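Local structure of DegV family protein (Corynebacterium glutamicum, 3EGL) at residues A[5-10]-A[23-28]. The protein binds long-chain fatty acids such as palmitate and may take part in lipid transport or fatty acid metabolism. Sequence-based numbering, arbitrary orientation.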
loop_
_atom_site.group_PDB
_atom_site.type_symbol
_atom_site.label_atom_id
_atom_site.label_comp_id
_atom_site.label_asym_id
_atom_site.label_seq_id
_atom_site.Cartn_x
_atom_site.Cartn_y
_atom_site.Cartn_z
ATOM N N PRO A 5 23.511 3.597 6.673
ATOM C CA PRO A 5 22.373 2.691 6.665
ATOM C C PRO A 5 21.854 2.410 5.238
ATOM O O PRO A 5 22.013 3.241 4.332
ATOM C CB PRO A 5 21.310 3.406 7.513
ATOM C CG PRO A 5 21.972 4.560 8.110
ATOM C CD PRO A 5 23.242 4.848 7.393
ATOM N N VAL A 6 21.300 1.210 5.057
ATOM C CA VAL A 6 20.510 0.882 3.892
ATOM C C VAL A 6 19.414 1.938 3.699
ATOM O O VAL A 6 18.846 2.450 4.670
ATOM C CB VAL A 6 19.871 -0.503 4.066
ATOM C CG1 VAL A 6 18.659 -0.655 3.155
ATOM C CG2 VAL A 6 20.948 -1.601 3.901
ATOM N N ARG A 7 19.133 2.277 2.448
ATOM C CA ARG A 7 18.175 3.324 2.177
ATOM C C ARG A 7 16.887 2.726 1.640
ATOM O O ARG A 7 16.938 1.840 0.784
ATOM C CB ARG A 7 18.737 4.341 1.182
ATOM C CG ARG A 7 19.998 5.078 1.645
ATOM C CD ARG A 7 19.910 6.493 1.146
ATOM N NE ARG A 7 19.741 7.345 2.282
ATOM C CZ ARG A 7 18.790 8.237 2.486
ATOM N NH1 ARG A 7 17.851 8.483 1.606
ATOM N NH2 ARG A 7 18.819 8.895 3.620
ATOM N N VAL A 8 15.752 3.225 2.133
ATOM C CA VAL A 8 14.448 2.692 1.747
ATOM C C VAL A 8 13.669 3.654 0.850
ATOM O O VAL A 8 13.616 4.862 1.101
ATOM C CB VAL A 8 13.618 2.332 2.990
ATOM C CG1 VAL A 8 12.213 1.788 2.600
ATOM C CG2 VAL A 8 14.385 1.305 3.850
ATOM N N ILE A 9 13.092 3.101 -0.211
ATOM C CA ILE A 9 12.352 3.873 -1.211
ATOM C C ILE A 9 11.030 3.192 -1.451
ATOM O O ILE A 9 10.983 1.969 -1.628
ATOM C CB ILE A 9 13.086 3.926 -2.580
ATOM C CG1 ILE A 9 14.534 4.399 -2.398
ATOM C CG2 ILE A 9 12.372 4.881 -3.558
ATOM C CD1 ILE A 9 15.307 4.666 -3.768
ATOM N N VAL A 10 9.967 3.996 -1.470
ATOM C CA VAL A 10 8.630 3.537 -1.856
ATOM C C VAL A 10 8.102 4.519 -2.896
ATOM O O VAL A 10 8.724 5.530 -3.175
ATOM C CB VAL A 10 7.585 3.499 -0.653
ATOM C CG1 VAL A 10 8.054 2.623 0.448
ATOM C CG2 VAL A 10 7.320 4.896 -0.102
ATOM N N ASP A 23 10.605 11.964 8.704
ATOM C CA ASP A 23 11.231 11.579 9.963
ATOM C C ASP A 23 12.074 10.318 9.813
ATOM O O ASP A 23 13.175 10.264 10.362
ATOM C CB ASP A 23 10.202 11.439 11.095
ATOM C CG ASP A 23 9.538 12.777 11.473
ATOM O OD1 ASP A 23 10.036 13.868 11.113
ATOM O OD2 ASP A 23 8.480 12.732 12.143
ATOM N N LEU A 24 11.594 9.328 9.050
ATOM C CA LEU A 24 12.316 8.043 8.921
ATOM C C LEU A 24 13.263 7.982 7.739
ATOM O O LEU A 24 13.863 6.949 7.479
ATOM C CB LEU A 24 11.362 6.848 8.849
ATOM C CG LEU A 24 10.146 6.834 9.786
ATOM C CD1 LEU A 24 9.309 5.598 9.495
ATOM C CD2 LEU A 24 10.566 6.880 11.244
ATOM N N ASP A 25 13.376 9.078 7.000
ATOM C CA ASP A 25 14.295 9.133 5.862
ATOM C C ASP A 25 13.958 8.076 4.773
ATOM O O ASP A 25 14.839 7.435 4.148
ATOM C CB ASP A 25 15.714 8.985 6.364
ATOM C CG ASP A 25 16.722 9.582 5.432
ATOM O OD1 ASP A 25 16.355 10.231 4.434
ATOM O OD2 ASP A 25 17.923 9.412 5.695
ATOM N N ILE A 26 12.661 7.883 4.572
ATOM C CA ILE A 26 12.191 7.032 3.506
ATOM C C ILE A 26 11.971 7.941 2.287
ATOM O O ILE A 26 11.301 8.963 2.393
ATOM C CB ILE A 26 10.879 6.325 3.915
ATOM C CG1 ILE A 26 11.163 5.360 5.079
ATOM C CG2 ILE A 26 10.238 5.587 2.726
ATOM C CD1 ILE A 26 9.920 4.731 5.680
ATOM N N THR A 27 12.540 7.553 1.147
ATOM C CA THR A 27 12.372 8.311 -0.072
ATOM C C THR A 27 11.034 7.903 -0.704
ATOM O O THR A 27 10.746 6.690 -0.876
ATOM C CB THR A 27 13.541 8.029 -1.059
ATOM O OG1 THR A 27 14.787 8.281 -0.404
ATOM C CG2 THR A 27 13.469 8.921 -2.303
ATOM N N VAL A 28 10.222 8.913 -1.034
ATOM C CA VAL A 28 8.948 8.689 -1.735
ATOM C C VAL A 28 9.015 9.140 -3.231
ATOM O O VAL A 28 9.348 10.280 -3.512
ATOM C CB VAL A 28 7.785 9.372 -0.957
ATOM C CG1 VAL A 28 6.414 9.125 -1.649
ATOM C CG2 VAL A 28 7.790 8.889 0.534
HETATM O O HOH W 1 15.549 6.565 1.543
HETATM O O HOH W 2 15.674 4.900 4.398
#
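Thr27 is in register with Ile9 and bonds through its backbone to the two neighbours of that residue: Thr27 N donates to Val8 O (2.9 Å), and Val10 N donates to Thr27 O (2.9 Å), nearly straight on to the carbonyl. This is parallel strand pairing, supplemented by a CA-H...O contact from Ile9 CA to Thr27 O at 3.3 Å. The strands are the first and last elements of a beta-alpha-beta unit, connected through helix 18-23, which ends in a Schellman motif at Asp25.

Where the strands diverge before this pairing, two waters fill in. Water 1 donates to Val8 O and Asp25 O and accepts from Thr27 OG1 (2.7 Å); water 2 accepts a hydrogen bond from Val8 N and donates to Asp25 O.

On one face the CG2 methyl of Val10 meets Ile26 CG2 and Val28 CG2, each at 4.1 Å, and helix 104-116 covers Val8, Val10 and Ile26. On the other, Ile9 and Thr27 run side by side, CG1 of Ile9 lying 4.0 Å from Thr27 CB, under helix 47-60.

Beside the waters, the bent chain of Arg7 brings NH2 to the Asp25 carboxylate in a salt bridge whose exact geometry is doubtful. Direct backbone hydrogen bonds thus hold the strands together at Thr27, while water joins them where the helix hands over to the second strand, with a probable contribution from the Arg7 and Asp25 charges.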